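Local coordinates for protein N-alpha-acetyltransferase 35, NatC auxiliary subunit (Saccharomyces cerevisiae, PDB 6YGA) that serves as the auxiliary subunit of the NatC N-terminal acetyltransferase, which acetylates the N-terminal methionine of the L-A virus Gag protein, at residues Asn79-Pro84 with Trp137-Ile142; Leu86-Ala91 with Ile142-Val147. One frame throughout, in Å; residues are numbered along the deposited sequence.

Interaction 1: residues Asn79-Pro84 with Trp137-Ile142; sequences NVAYDP and WCTGNI
N79 meets W137, C138 and T139, and A81 meets T139 and N141, where two surface loops of the Mak10 region pass each other, each leading into a helix; the second loop holds an ST turn at T139 and the N-cap of helix 142-167 at N141. A single hydrogen bond spans them: C138 N donates to N79 OD1 at 3.2 Å, approaching in the carbonyl plane with an N-H...O angle of 148°. Asparagine suits this place because its short amide can take up a backbone N-H of the adjoining loop. With CG beside its own backbone N (chi1 -52°), N79 OD1 also lies 3.5 Å from W137 CB; the indole turns into the protein interior, where W137 NE1 hydrogen-bonds to Y144 O.

A weaker polar contact follows, T139 CA to N79 O at 3.2 Å, of the CA-H...O kind. The apolar share falls to A81, whose small methyl fits against T139 OG1; A81 CB lies 3.8 Å from N141 CB.

Within the second loop, N141 OD1 accepts from L143 N. G140, at a positive phi of 81°, sits where a side chain would press on T139 O. T139 OG1, probably also hydrogen-bonded to D145 OD1, accepts from N141 N at 3.0 Å.

Interaction 2: residues Leu86-Ala91 with Ile142-Val147; sequences LASVAA and ILYDKV
L86 meets L143 at the start of helices 85-104 and 142-167, whose short segments run 35° from parallel with axes 9.7 Å apart. The contact comes from the near end of L86: L143 CD1 lies 3.9 Å from L86 CB and also packs against L86 N and CA. The rest of the L86 side chain leads away and meets H216 of helix 215-231, so a long leucine serves two neighbours.

S88 faces the other helix with a small side chain, leaving room for the phenol end of Y144. S88 CB comes 3.4 Å from Y144 OH, obliquely to the ring. That hydroxyl is hydrogen-bonded to Y82 O, while S88 OG makes a weak bond back to P84 O.

V89 supplies the centre. V89 CG2, placed anti to the carbonyl carbon, sits over one face of the Y144 ring, 3.8 Å from the ring centroid and 7° off the normal, a CH-pi contact. The same methyl, V89 CG2, packs 3.8 Å from L143 CB, so this branched residue fills the angle between consecutive side chains. Beyond it, V89 and V147 both reach L220.

Across this buried interface, cohesion therefore rests on shape and dispersion, with the tyrosine offering its ring to valine while its hydroxyl is satisfied by a loop carbonyl.

In the fold
Interactions 1 and 2 lie about 8 Å apart between centres, at one outer end of the elongated chain and within the Mak10 family region. Their segments alternate along the sequence: 79-84, 86-91, 137-142, then 142-147, with I142 shared. Interaction 1 thus joins the loops that enter helices 85-104 and 142-167, and interaction 2 joins the first turns of those same helices. Y144 and D145 of the second helix reach back to the loops. The surface loops and the buried helix starts therefore form one continuous unit, with helix 118-129 in the intervening chain. No other protein chain of the assembly touches the four segments, so this is internal packing at the subunit's periphery.

Interaction 1: residues Asn79-Pro84 with Trp137-Ile142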
# COMPACT_ATOMS: atom_id res chain seq x y z
N ASN B 79 -28.08 25.32 -13.72
CA ASN B 79 -28.83 26.56 -13.57
C ASN B 79 -30.29 26.33 -13.20
O ASN B 79 -30.98 27.30 -12.85
CB ASN B 79 -28.76 27.40 -14.85
CG ASN B 79 -27.33 27.62 -15.32
OD1 ASN B 79 -26.58 28.40 -14.72
ND2 ASN B 79 -26.95 26.95 -16.40
N VAL B 80 -30.79 25.10 -13.28
CA VAL B 80 -32.16 24.81 -12.88
C VAL B 80 -32.21 24.61 -11.38
O VAL B 80 -31.36 23.91 -10.80
CB VAL B 80 -32.69 23.58 -13.64
CG1 VAL B 80 -34.09 23.21 -13.17
CG2 VAL B 80 -32.67 23.83 -15.14
N ALA B 81 -33.19 25.23 -10.73
CA ALA B 81 -33.41 25.10 -9.29
C ALA B 81 -34.44 24.00 -9.09
O ALA B 81 -35.65 24.24 -9.18
CB ALA B 81 -33.86 26.41 -8.68
N TYR B 82 -33.96 22.79 -8.80
CA TYR B 82 -34.84 21.63 -8.66
C TYR B 82 -35.59 21.67 -7.34
O TYR B 82 -35.03 22.06 -6.30
CB TYR B 82 -34.03 20.34 -8.79
CG TYR B 82 -33.38 20.17 -10.15
CD1 TYR B 82 -32.12 20.70 -10.41
CD2 TYR B 82 -34.03 19.50 -11.17
CE1 TYR B 82 -31.53 20.56 -11.65
CE2 TYR B 82 -33.45 19.35 -12.42
CZ TYR B 82 -32.20 19.89 -12.65
OH TYR B 82 -31.61 19.74 -13.89
N ASP B 83 -36.86 21.27 -7.38
CA ASP B 83 -37.82 21.30 -6.29
C ASP B 83 -37.94 19.94 -5.62
O ASP B 83 -37.89 18.91 -6.30
CB ASP B 83 -39.20 21.73 -6.82
CG ASP B 83 -39.13 22.99 -7.66
OD1 ASP B 83 -38.87 24.07 -7.10
OD2 ASP B 83 -39.31 22.89 -8.89
N PRO B 84 -38.08 19.89 -4.28
CA PRO B 84 -38.03 21.03 -3.36
C PRO B 84 -36.61 21.53 -3.08
O PRO B 84 -35.73 20.71 -2.82
CB PRO B 84 -38.69 20.49 -2.09
CG PRO B 84 -38.45 19.01 -2.14
CD PRO B 84 -38.50 18.65 -3.60
N TRP B 137 -22.83 29.21 -11.64
CA TRP B 137 -24.18 28.99 -12.14
C TRP B 137 -25.14 29.97 -11.48
O TRP B 137 -24.99 30.30 -10.30
CB TRP B 137 -24.64 27.55 -11.88
CG TRP B 137 -24.65 27.18 -10.42
CD1 TRP B 137 -25.67 27.38 -9.53
CD2 TRP B 137 -23.59 26.55 -9.68
NE1 TRP B 137 -25.31 26.91 -8.29
CE2 TRP B 137 -24.04 26.40 -8.35
CE3 TRP B 137 -22.31 26.10 -10.01
CZ2 TRP B 137 -23.26 25.82 -7.36
CZ3 TRP B 137 -21.53 25.53 -9.03
CH2 TRP B 137 -22.01 25.39 -7.72
N CYS B 138 -26.12 30.44 -12.25
CA CYS B 138 -27.15 31.37 -11.78
C CYS B 138 -28.51 30.71 -11.95
O CYS B 138 -29.01 30.59 -13.07
CB CYS B 138 -27.09 32.69 -12.55
SG CYS B 138 -25.60 33.68 -12.25
N THR B 139 -29.10 30.28 -10.84
CA THR B 139 -30.43 29.68 -10.85
C THR B 139 -31.53 30.65 -10.42
O THR B 139 -32.70 30.38 -10.69
CB THR B 139 -30.47 28.45 -9.92
OG1 THR B 139 -30.67 28.88 -8.57
CG2 THR B 139 -29.18 27.66 -10.03
N GLY B 140 -31.17 31.76 -9.78
CA GLY B 140 -32.16 32.66 -9.23
C GLY B 140 -32.71 32.25 -7.88
O GLY B 140 -33.54 32.98 -7.33
N ASN B 141 -32.28 31.11 -7.35
CA ASN B 141 -32.70 30.63 -6.04
C ASN B 141 -31.52 30.74 -5.08
O ASN B 141 -30.38 30.44 -5.45
CB ASN B 141 -33.20 29.18 -6.11
CG ASN B 141 -33.90 28.73 -4.83
OD1 ASN B 141 -33.54 29.14 -3.73
ND2 ASN B 141 -34.91 27.88 -4.98
N ILE B 142 -31.80 31.17 -3.85
CA ILE B 142 -30.72 31.53 -2.94
C ILE B 142 -30.03 30.29 -2.39
O ILE B 142 -28.85 30.34 -2.02
CB ILE B 142 -31.26 32.43 -1.81
CG1 ILE B 142 -30.13 33.26 -1.22
CG2 ILE B 142 -31.94 31.60 -0.72
CD1 ILE B 142 -29.46 34.16 -2.23

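Interaction 2: residues Leu86-Ala91 with Ile142-Val147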
# COMPACT_ATOMS: atom_id res chain seq x y z
N LEU B 86 -34.81 23.31 -0.67
CA LEU B 86 -34.08 23.06 0.57
C LEU B 86 -33.71 21.58 0.70
O LEU B 86 -32.56 21.25 1.00
CB LEU B 86 -34.90 23.50 1.78
CG LEU B 86 -34.30 23.08 3.12
CD1 LEU B 86 -33.03 23.88 3.43
CD2 LEU B 86 -35.31 23.18 4.26
N ALA B 87 -34.67 20.69 0.47
CA ALA B 87 -34.38 19.26 0.55
C ALA B 87 -33.38 18.83 -0.52
O ALA B 87 -32.52 17.99 -0.26
CB ALA B 87 -35.68 18.46 0.43
N SER B 88 -33.48 19.41 -1.72
CA SER B 88 -32.56 19.03 -2.79
C SER B 88 -31.15 19.55 -2.53
O SER B 88 -30.17 18.82 -2.70
CB SER B 88 -33.08 19.52 -4.14
OG SER B 88 -34.15 18.71 -4.60
N VAL B 89 -31.03 20.82 -2.11
CA VAL B 89 -29.71 21.37 -1.80
C VAL B 89 -29.09 20.61 -0.63
O VAL B 89 -27.89 20.30 -0.65
CB VAL B 89 -29.83 22.88 -1.51
CG1 VAL B 89 -28.63 23.37 -0.70
CG2 VAL B 89 -29.94 23.66 -2.82
N ALA B 90 -29.89 20.28 0.39
CA ALA B 90 -29.37 19.50 1.50
C ALA B 90 -28.94 18.11 1.06
O ALA B 90 -27.93 17.58 1.53
CB ALA B 90 -30.41 19.42 2.62
N ALA B 91 -29.70 17.50 0.14
CA ALA B 91 -29.33 16.17 -0.35
C ALA B 91 -28.08 16.24 -1.21
O ALA B 91 -27.25 15.32 -1.18
CB ALA B 91 -30.49 15.55 -1.12
N ILE B 142 -31.80 31.17 -3.85
CA ILE B 142 -30.72 31.53 -2.94
C ILE B 142 -30.03 30.29 -2.39
O ILE B 142 -28.85 30.34 -2.02
CB ILE B 142 -31.26 32.43 -1.81
CG1 ILE B 142 -30.13 33.26 -1.22
CG2 ILE B 142 -31.94 31.60 -0.72
CD1 ILE B 142 -29.46 34.16 -2.23
N LEU B 143 -30.73 29.16 -2.34
CA LEU B 143 -30.13 27.94 -1.81
C LEU B 143 -29.12 27.36 -2.80
O LEU B 143 -28.05 26.87 -2.39
CB LEU B 143 -31.22 26.93 -1.48
CG LEU B 143 -32.26 27.42 -0.47
CD1 LEU B 143 -33.40 26.43 -0.37
CD2 LEU B 143 -31.63 27.66 0.89
N TYR B 144 -29.42 27.42 -4.09
CA TYR B 144 -28.51 26.89 -5.10
C TYR B 144 -27.33 27.83 -5.36
O TYR B 144 -26.19 27.37 -5.49
CB TYR B 144 -29.26 26.63 -6.41
CG TYR B 144 -30.11 25.38 -6.40
CD1 TYR B 144 -31.40 25.40 -5.91
CD2 TYR B 144 -29.61 24.18 -6.89
CE1 TYR B 144 -32.18 24.26 -5.90
CE2 TYR B 144 -30.38 23.03 -6.89
CZ TYR B 144 -31.67 23.08 -6.39
OH TYR B 144 -32.44 21.94 -6.38
N ASP B 145 -27.59 29.14 -5.45
CA ASP B 145 -26.57 30.07 -5.91
C ASP B 145 -25.61 30.46 -4.79
O ASP B 145 -24.40 30.61 -5.03
CB ASP B 145 -27.22 31.31 -6.51
CG ASP B 145 -28.18 30.98 -7.65
OD1 ASP B 145 -28.70 29.85 -7.67
OD2 ASP B 145 -28.40 31.85 -8.52
N LYS B 146 -26.11 30.64 -3.57
CA LYS B 146 -25.30 31.12 -2.46
C LYS B 146 -24.93 30.02 -1.47
O LYS B 146 -23.75 29.85 -1.15
CB LYS B 146 -26.03 32.26 -1.73
CG LYS B 146 -25.18 33.51 -1.52
CD LYS B 146 -23.94 33.21 -0.68
CE LYS B 146 -22.94 34.36 -0.70
NZ LYS B 146 -21.77 34.09 0.20
N VAL B 147 -25.92 29.28 -0.96
CA VAL B 147 -25.63 28.25 0.03
C VAL B 147 -24.86 27.09 -0.60
O VAL B 147 -23.80 26.69 -0.11
CB VAL B 147 -26.93 27.77 0.70
CG1 VAL B 147 -26.64 26.66 1.71
CG2 VAL B 147 -27.63 28.94 1.38